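Local atomic coordinates of prenylcyclase (Actinoplanes teichomyceticus, PDB entry 6IJ1), a protein that probably cyclises or transfers a prenyl group, as a putative relative of the class II terpene cyclases. Residues G283-S288 / T332-L337; R182-T187 / A220-W225; V86-A91 / K138-R143. One frame throughout, in Å; residues are numbered along the deposited sequence.

Contact 1. Residues G283-S288 / T332-L337; sequences GSWTPS and TVLQAL
The indole of Trp285 receives Val333 over one face, while Leu334 and Leu337 approach it obliquely. Gln279 to Trp285 reads as a glutamine-tryptophan (QW) motif, as in squalene-hopene cyclase, with the indole against Gln279. The motif follows helix 265-278, and the contact sets it against helix 327-341.

CG1 of Val333 sits almost exactly over the six-membered ring, 3.4 Å from its centroid and 5° off the ring normal. This is a CH-pi contact. The nearest ring atom is CZ2 of Trp285, 3.5 Å from Val333 CG1. CG1 is anti to the backbone N of Val333 (chi1 172°), which sends this methyl to the benzo ring. The other methyl, CG2, lies near the pyrrole part, 4.1 Å from Trp285 CG. One valine thus spans both rings. Leu337 meets Trp285 from the opposite direction, its CD1 3.9 Å from Trp285 CH2. Leu334 adds a looser touch, with CD2 4.2 Å from Trp285 CZ3.

No hydrogen bond joins the two segments, and all four touching residues are buried. The indole N-H is satisfied outside them, by the backbone O of Leu275. With an alanine here, CG1 of Val333 would probably lose its aromatic cover, a gap would open beside Leu337, and the Leu275 carbonyl would be left without its indole partner.

The turn before the indole is also tied down. Gly283 O accepts from the Gln279 side chain, the first residue of the motif. Gly283 has backbone angles at which a CB would jam against the preceding carbonyl O. Beyond the indole, Ser288 OG donates to Thr286 O at 2.9 Å, nearly in line with that C=O bond.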
loop_
_atom_site.group_PDB
_atom_site.type_symbol
_atom_site.label_atom_id
_atom_site.label_comp_id
_atom_site.label_asym_id
_atom_site.label_seq_id
_atom_site.Cartn_x
_atom_site.Cartn_y
_atom_site.Cartn_z
ATOM N N GLY A 283 -9.634 -13.044 14.084
ATOM C CA GLY A 283 -8.336 -12.372 14.117
ATOM C C GLY A 283 -8.175 -11.318 13.048
ATOM O O GLY A 283 -7.164 -10.604 13.047
ATOM N N SER A 284 -9.128 -11.218 12.111
ATOM C CA SER A 284 -9.028 -10.216 11.051
ATOM C C SER A 284 -9.821 -8.974 11.412
ATOM O O SER A 284 -10.411 -8.856 12.488
ATOM C CB SER A 284 -9.540 -10.785 9.719
ATOM O OG SER A 284 -10.949 -11.031 9.816
ATOM N N TRP A 285 -9.796 -7.960 10.511
ATOM C CA TRP A 285 -10.640 -6.772 10.623
ATOM C C TRP A 285 -11.521 -6.683 9.390
ATOM O O TRP A 285 -11.181 -7.273 8.335
ATOM C CB TRP A 285 -9.753 -5.492 10.745
ATOM C CG TRP A 285 -9.196 -5.310 12.142
ATOM C CD1 TRP A 285 -9.746 -4.512 13.121
ATOM C CD2 TRP A 285 -8.048 -5.949 12.722
ATOM N NE1 TRP A 285 -9.001 -4.639 14.284
ATOM C CE2 TRP A 285 -7.948 -5.488 14.056
ATOM C CE3 TRP A 285 -7.064 -6.823 12.233
ATOM C CZ2 TRP A 285 -6.892 -5.871 14.926
ATOM C CZ3 TRP A 285 -6.034 -7.224 13.087
ATOM C CH2 TRP A 285 -5.977 -6.751 14.440
ATOM N N THR A 286 -12.613 -5.911 9.527
ATOM C CA THR A 286 -13.578 -5.783 8.441
ATOM C C THR A 286 -12.849 -5.329 7.182
ATOM O O THR A 286 -12.112 -4.332 7.229
ATOM C CB THR A 286 -14.604 -4.749 8.828
ATOM O OG1 THR A 286 -15.248 -5.236 10.051
ATOM C CG2 THR A 286 -15.638 -4.524 7.696
ATOM N N PRO A 287 -13.057 -5.977 6.038
ATOM C CA PRO A 287 -12.346 -5.543 4.831
ATOM C C PRO A 287 -12.679 -4.100 4.528
ATOM O O PRO A 287 -13.859 -3.722 4.321
ATOM C CB PRO A 287 -12.858 -6.479 3.737
ATOM C CG PRO A 287 -13.171 -7.796 4.543
ATOM C CD PRO A 287 -13.763 -7.258 5.809
ATOM N N SER A 288 -11.635 -3.297 4.419
ATOM C CA SER A 288 -11.847 -1.867 4.262
ATOM C C SER A 288 -10.720 -1.250 3.440
ATOM O O SER A 288 -10.609 -0.012 3.386
ATOM C CB SER A 288 -11.960 -1.225 5.670
ATOM O OG SER A 288 -10.954 -1.717 6.567
ATOM N N THR A 332 -2.391 -4.376 7.096
ATOM C CA THR A 332 -2.271 -2.944 7.362
ATOM C C THR A 332 -2.467 -2.623 8.838
ATOM O O THR A 332 -1.710 -1.812 9.426
ATOM C CB THR A 332 -3.289 -2.177 6.494
ATOM O OG1 THR A 332 -3.132 -2.571 5.106
ATOM C CG2 THR A 332 -3.112 -0.687 6.608
ATOM N N VAL A 333 -3.481 -3.230 9.464
ATOM C CA VAL A 333 -3.744 -3.003 10.863
ATOM C C VAL A 333 -2.600 -3.538 11.718
ATOM O O VAL A 333 -2.189 -2.876 12.675
ATOM C CB VAL A 333 -5.096 -3.667 11.253
ATOM C CG1 VAL A 333 -5.237 -3.574 12.789
ATOM C CG2 VAL A 333 -6.287 -2.929 10.533
ATOM N N LEU A 334 -2.101 -4.744 11.424
ATOM C CA LEU A 334 -0.988 -5.260 12.240
ATOM C C LEU A 334 0.214 -4.330 12.162
ATOM O O LEU A 334 0.898 -4.127 13.183
ATOM C CB LEU A 334 -0.595 -6.666 11.789
ATOM C CG LEU A 334 -1.683 -7.708 12.046
ATOM C CD1 LEU A 334 -1.262 -9.065 11.468
ATOM C CD2 LEU A 334 -1.951 -7.880 13.572
ATOM N N GLN A 335 0.491 -3.764 10.980
ATOM C CA GLN A 335 1.621 -2.819 10.900
ATOM C C GLN A 335 1.389 -1.639 11.833
ATOM O O GLN A 335 2.316 -1.193 12.552
ATOM C CB GLN A 335 1.793 -2.393 9.427
ATOM C CG GLN A 335 2.967 -1.398 9.182
ATOM C CD GLN A 335 4.267 -2.103 9.150
ATOM O OE1 GLN A 335 4.475 -2.989 8.325
ATOM N NE2 GLN A 335 5.155 -1.756 10.052
ATOM N N ALA A 336 0.162 -1.129 11.895
ATOM C CA ALA A 336 -0.127 -0.020 12.801
ATOM C C ALA A 336 0.006 -0.440 14.253
ATOM O O ALA A 336 0.469 0.354 15.077
ATOM C CB ALA A 336 -1.556 0.483 12.523
ATOM N N LEU A 337 -0.472 -1.630 14.596
ATOM C CA LEU A 337 -0.401 -2.040 16.020
ATOM C C LEU A 337 1.062 -2.177 16.446
ATOM O O LEU A 337 1.377 -1.804 17.569
ATOM C CB LEU A 337 -1.210 -3.320 16.225
ATOM C CG LEU A 337 -2.720 -3.113 16.170
ATOM C CD1 LEU A 337 -3.454 -4.427 16.349
ATOM C CD2 LEU A 337 -3.170 -2.102 17.210
#

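Contact 2. Residues R182-T187 / A220-W225; sequences RAQRPT and AAAARW
Thr187, Gln184 and Trp225 carry most of this contact between the loop after helix 173-182 and helix 216-229. Thr187 uses its backbone. Its O lies 3.4 Å from Trp225 CB and 3.5 Å from Trp225 CD1. The carbonyl meets the ring obliquely, and the contact is not a hydrogen bond. Trp225 has CG anti to its own N (chi1 172°), which brings CB and the pyrrole carbon CD1 up to the loop. Glu199 and Thr202 of helix 198-209 also touch this indole. The hydroxyl of Thr187 is held by Glu189.

Gln184 reaches the helix with an extended side chain. NE2 comes to rest between two alanines, 4.0 Å from Ala221 CB and equally far from Ala222 CB. The Ala222 methyl is buried, and it also packs on Thr202 and Val206. The small alanine side chains let the amide come close to the helix backbone: Gln184 NE2 is 3.8 Å from Ala222 N, which is not a hydrogen bond. NE2 does not bond within the two segments. It donates to Gly188 O and to Ala218 O, so two carbonyls hold the amide in place.

Within the helix, Arg224 NH1 and N both donate to Ala220 O, from opposite faces of its plane.

The sequence from Gln184 through Gly188 to Trp190 fits a QW motif. The Gln184 amide is bonded to Ala218 O near the start of helix 216-229, and its side chain lies against Trp190. This is consistent with the way such motifs tie helices together in class II terpene cyclases.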
loop_
_atom_site.group_PDB
_atom_site.type_symbol
_atom_site.label_atom_id
_atom_site.label_comp_id
_atom_site.label_asym_id
_atom_site.label_seq_id
_atom_site.Cartn_x
_atom_site.Cartn_y
_atom_site.Cartn_z
ATOM N N ARG A 182 6.653 17.891 -3.240
ATOM C CA ARG A 182 5.870 18.921 -3.906
ATOM C C ARG A 182 4.389 18.534 -4.024
ATOM O O ARG A 182 3.520 19.417 -4.159
ATOM C CB ARG A 182 6.422 19.196 -5.313
ATOM C CG ARG A 182 7.660 20.115 -5.276
ATOM C CD ARG A 182 8.041 20.563 -6.707
ATOM N NE ARG A 182 8.457 19.427 -7.516
ATOM C CZ ARG A 182 9.706 18.963 -7.564
ATOM N NH1 ARG A 182 10.672 19.557 -6.874
ATOM N NH2 ARG A 182 9.988 17.911 -8.319
ATOM N N ALA A 183 4.062 17.239 -3.921
ATOM C CA ALA A 183 2.671 16.817 -4.026
ATOM C C ALA A 183 1.899 16.901 -2.699
ATOM O O ALA A 183 0.676 16.636 -2.679
ATOM C CB ALA A 183 2.644 15.391 -4.573
ATOM N N GLN A 184 2.544 17.219 -1.588
ATOM C CA GLN A 184 1.824 17.329 -0.324
ATOM C C GLN A 184 0.867 18.509 -0.381
ATOM O O GLN A 184 1.220 19.577 -0.874
ATOM C CB GLN A 184 2.800 17.529 0.852
ATOM C CG GLN A 184 2.140 17.409 2.194
ATOM C CD GLN A 184 3.115 17.571 3.351
ATOM O OE1 GLN A 184 4.234 18.137 3.166
ATOM N NE2 GLN A 184 2.743 17.070 4.519
ATOM N N ARG A 185 -0.341 18.319 0.105
ATOM C CA ARG A 185 -1.312 19.410 0.102
ATOM C C ARG A 185 -1.016 20.331 1.278
ATOM O O ARG A 185 -0.399 19.920 2.248
ATOM C CB ARG A 185 -2.738 18.835 0.228
ATOM C CG ARG A 185 -3.112 17.912 -0.945
ATOM C CD ARG A 185 -3.492 18.715 -2.179
ATOM N NE ARG A 185 -3.860 17.951 -3.400
ATOM C CZ ARG A 185 -4.944 17.181 -3.533
ATOM N NH1 ARG A 185 -5.771 16.970 -2.503
ATOM N NH2 ARG A 185 -5.180 16.576 -4.694
ATOM N N PRO A 186 -1.471 21.587 1.208
ATOM C CA PRO A 186 -1.228 22.522 2.320
ATOM C C PRO A 186 -1.858 22.099 3.615
ATOM O O PRO A 186 -1.363 22.519 4.676
ATOM C CB PRO A 186 -1.864 23.828 1.847
ATOM C CG PRO A 186 -2.023 23.704 0.400
ATOM C CD PRO A 186 -2.165 22.210 0.088
ATOM N N THR A 187 -2.901 21.277 3.573
ATOM C CA THR A 187 -3.506 20.763 4.797
ATOM C C THR A 187 -2.712 19.599 5.398
ATOM O O THR A 187 -3.021 19.168 6.510
ATOM C CB THR A 187 -4.951 20.374 4.515
ATOM O OG1 THR A 187 -5.007 19.694 3.270
ATOM C CG2 THR A 187 -5.841 21.666 4.427
ATOM N N ALA A 220 5.923 16.413 9.989
ATOM C CA ALA A 220 5.235 17.057 11.131
ATOM C C ALA A 220 3.856 17.562 10.699
ATOM O O ALA A 220 2.930 17.460 11.494
ATOM C CB ALA A 220 6.082 18.179 11.674
ATOM N N ALA A 221 3.753 18.118 9.492
ATOM C CA ALA A 221 2.465 18.642 8.988
ATOM C C ALA A 221 1.496 17.479 8.758
ATOM O O ALA A 221 0.328 17.609 9.108
ATOM C CB ALA A 221 2.684 19.429 7.724
ATOM N N ALA A 222 1.993 16.378 8.205
ATOM C CA ALA A 222 1.131 15.207 7.940
ATOM C C ALA A 222 0.655 14.594 9.259
ATOM O O ALA A 222 -0.485 14.147 9.318
ATOM C CB ALA A 222 1.887 14.199 7.117
ATOM N N ALA A 223 1.523 14.548 10.266
ATOM C CA ALA A 223 1.120 13.946 11.557
ATOM C C ALA A 223 -0.030 14.761 12.143
ATOM O O ALA A 223 -0.940 14.177 12.711
ATOM C CB ALA A 223 2.296 13.893 12.498
ATOM N N ARG A 224 0.049 16.079 12.011
ATOM C CA ARG A 224 -0.999 16.941 12.534
ATOM C C ARG A 224 -2.312 16.723 11.774
ATOM O O ARG A 224 -3.388 16.652 12.386
ATOM C CB ARG A 224 -0.584 18.407 12.463
ATOM C CG ARG A 224 0.362 18.757 13.633
ATOM C CD ARG A 224 1.498 19.710 13.258
ATOM N NE ARG A 224 2.141 20.094 14.525
ATOM C CZ ARG A 224 3.133 19.426 15.087
ATOM N NH1 ARG A 224 3.617 18.314 14.484
ATOM N NH2 ARG A 224 3.651 19.833 16.294
ATOM N N TRP A 225 -2.251 16.598 10.443
ATOM C CA TRP A 225 -3.459 16.293 9.674
ATOM C C TRP A 225 -4.071 14.981 10.161
ATOM O O TRP A 225 -5.300 14.883 10.409
ATOM C CB TRP A 225 -3.098 16.207 8.186
ATOM C CG TRP A 225 -4.233 15.708 7.351
ATOM C CD1 TRP A 225 -5.255 16.448 6.826
ATOM C CD2 TRP A 225 -4.442 14.353 6.925
ATOM N NE1 TRP A 225 -6.129 15.637 6.110
ATOM C CE2 TRP A 225 -5.654 14.349 6.188
ATOM C CE3 TRP A 225 -3.783 13.148 7.146
ATOM C CZ2 TRP A 225 -6.193 13.165 5.629
ATOM C CZ3 TRP A 225 -4.311 11.952 6.558
ATOM C CH2 TRP A 225 -5.474 11.999 5.781
#

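Contact 3. Residues V86-A91 / K138-R143; sequences VAPEDA and KAAFDR
The loop that leads into the N-cap of helix 91-104 packs through Pro88 on Ala140 and Phe141 of helix 134-141. Pro88 presents one side of its ring to the Ala140 methyl. CG and CD of Pro88 are both 3.8 Å from Ala140 CB, so the methyl touches the ring broadly. Pro88 CG also reaches Phe141 CE1 at 4.2 Å. The two side chains cross at about a right angle there. In Phe141, CG anti to the carbonyl carbon (chi1 -70°) swings the ring out so that CE1 comes to Pro88. Trp150 stacks with the same ring, and Tyr132 touches Pro88.

The polar residues of the loop work on its own side. Asp90 occupies the N-cap, where OD2 makes a weak hydrogen bond to Asp92 N. OD1 of Asp90 also bonds Ser93 OG. The two carboxylate oxygens of Glu89 bind Asn78 and Asn82.

Directed bonds come from nearby: Ala91 is joined by backbone hydrogen bonding to Thr131, shortly before helix 134-141. Between the two segments themselves the contact is small, wholly apolar and undirected, so it is likely to set their spacing more than their orientation.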
loop_
_atom_site.group_PDB
_atom_site.type_symbol
_atom_site.label_atom_id
_atom_site.label_comp_id
_atom_site.label_asym_id
_atom_site.label_seq_id
_atom_site.Cartn_x
_atom_site.Cartn_y
_atom_site.Cartn_z
ATOM N N VAL A 86 -2.915 -11.812 -14.977
ATOM C CA VAL A 86 -3.890 -11.150 -15.837
ATOM C C VAL A 86 -3.519 -9.720 -16.165
ATOM O O VAL A 86 -4.158 -9.087 -17.002
ATOM C CB VAL A 86 -5.312 -11.142 -15.222
ATOM C CG1 VAL A 86 -5.675 -12.544 -14.745
ATOM C CG2 VAL A 86 -5.412 -10.119 -14.063
ATOM N N ALA A 87 -2.497 -9.153 -15.504
ATOM C CA ALA A 87 -2.173 -7.748 -15.618
ATOM C C ALA A 87 -0.722 -7.559 -16.072
ATOM O O ALA A 87 0.114 -8.427 -15.824
ATOM C CB ALA A 87 -2.357 -7.071 -14.231
ATOM N N PRO A 88 -0.412 -6.443 -16.734
ATOM C CA PRO A 88 0.989 -6.104 -17.019
ATOM C C PRO A 88 1.719 -5.802 -15.716
ATOM O O PRO A 88 1.098 -5.464 -14.696
ATOM C CB PRO A 88 0.896 -4.850 -17.899
ATOM C CG PRO A 88 -0.409 -4.262 -17.596
ATOM C CD PRO A 88 -1.331 -5.353 -17.093
ATOM N N GLU A 89 3.042 -5.972 -15.746
ATOM C CA GLU A 89 3.821 -5.595 -14.550
ATOM C C GLU A 89 3.673 -4.103 -14.240
ATOM O O GLU A 89 3.485 -3.265 -15.119
ATOM C CB GLU A 89 5.294 -5.960 -14.745
ATOM C CG GLU A 89 5.535 -7.491 -14.747
ATOM C CD GLU A 89 4.914 -8.173 -15.987
ATOM O OE1 GLU A 89 5.087 -7.678 -17.104
ATOM O OE2 GLU A 89 4.224 -9.192 -15.796
ATOM N N ASP A 90 3.754 -3.777 -12.937
ATOM C CA ASP A 90 3.508 -2.399 -12.534
ATOM C C ASP A 90 4.480 -2.008 -11.418
ATOM O O ASP A 90 5.084 -2.863 -10.743
ATOM C CB ASP A 90 2.063 -2.200 -12.040
ATOM C CG ASP A 90 1.832 -2.838 -10.698
ATOM O OD1 ASP A 90 1.469 -4.040 -10.610
ATOM O OD2 ASP A 90 1.977 -2.093 -9.696
ATOM N N ALA A 91 4.685 -0.700 -11.321
ATOM C CA ALA A 91 5.688 -0.181 -10.364
ATOM C C ALA A 91 5.301 -0.417 -8.931
ATOM O O ALA A 91 6.180 -0.553 -8.072
ATOM C CB ALA A 91 5.878 1.331 -10.578
ATOM N N LYS A 138 2.089 -2.051 -23.284
ATOM C CA LYS A 138 1.408 -1.893 -24.579
ATOM C C LYS A 138 0.591 -3.123 -24.957
ATOM O O LYS A 138 -0.550 -3.013 -25.430
ATOM C CB LYS A 138 2.434 -1.613 -25.686
ATOM C CG LYS A 138 1.954 -0.653 -26.793
ATOM C CD LYS A 138 2.668 -0.906 -28.140
ATOM C CE LYS A 138 1.961 -0.207 -29.323
ATOM N NZ LYS A 138 1.807 1.289 -29.116
ATOM N N ALA A 139 1.189 -4.301 -24.795
ATOM C CA ALA A 139 0.558 -5.538 -25.225
ATOM C C ALA A 139 -0.750 -5.762 -24.488
ATOM O O ALA A 139 -1.754 -6.158 -25.088
ATOM C CB ALA A 139 1.513 -6.718 -24.998
ATOM N N ALA A 140 -0.752 -5.515 -23.179
ATOM C CA ALA A 140 -1.963 -5.722 -22.400
ATOM C C ALA A 140 -3.003 -4.676 -22.753
ATOM O O ALA A 140 -4.185 -4.995 -22.956
ATOM C CB ALA A 140 -1.633 -5.683 -20.907
ATOM N N PHE A 141 -2.574 -3.419 -22.857
ATOM C CA PHE A 141 -3.508 -2.339 -23.151
ATOM C C PHE A 141 -4.188 -2.538 -24.508
ATOM O O PHE A 141 -5.392 -2.270 -24.661
ATOM C CB PHE A 141 -2.767 -1.004 -23.111
ATOM C CG PHE A 141 -2.334 -0.579 -21.706
ATOM C CD1 PHE A 141 -2.674 -1.343 -20.585
ATOM C CD2 PHE A 141 -1.628 0.593 -21.526
ATOM C CE1 PHE A 141 -2.275 -0.933 -19.284
ATOM C CE2 PHE A 141 -1.220 0.997 -20.238
ATOM C CZ PHE A 141 -1.553 0.228 -19.150
ATOM N N ASP A 142 -3.435 -3.021 -25.498
ATOM C CA ASP A 142 -3.951 -3.227 -26.850
ATOM C C ASP A 142 -5.009 -4.325 -26.916
ATOM O O ASP A 142 -5.697 -4.450 -27.941
ATOM C CB ASP A 142 -2.775 -3.538 -27.796
ATOM C CG ASP A 142 -1.996 -2.282 -28.196
ATOM O OD1 ASP A 142 -2.425 -1.163 -27.830
ATOM O OD2 ASP A 142 -0.941 -2.409 -28.856
ATOM N N ARG A 143 -5.186 -5.095 -25.852
ATOM C CA ARG A 143 -6.218 -6.126 -25.845
ATOM C C ARG A 143 -7.614 -5.542 -25.692
ATOM O O ARG A 143 -8.597 -6.260 -25.923
ATOM C CB ARG A 143 -5.967 -7.132 -24.723
ATOM C CG ARG A 143 -5.112 -8.295 -25.144
ATOM C CD ARG A 143 -4.935 -9.282 -24.021
ATOM N NE ARG A 143 -3.514 -9.485 -23.767
ATOM C CZ ARG A 143 -2.733 -10.293 -24.480
ATOM N NH1 ARG A 143 -3.239 -10.996 -25.491
ATOM N NH2 ARG A 143 -1.443 -10.400 -24.175
#

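The three contacts follow one another along the chain: contact 3 closes before contact 2 opens, and contact 2 before contact 1. They are spread through one helical fold, and each sets a loop against a helix without a hydrogen bond across. None touches another. The nearest atoms of contacts 1 and 2 are about 13 Å apart, and those of contacts 1 and 3 about 16 Å. Contacts 1 and 3 lie on opposite sides of the centre of the chain, with their own centres 30 Å apart. Contacts 1 and 2 each involve a sequence that fits a QW motif, and in both the loop after one helix meets a helix further along the chain.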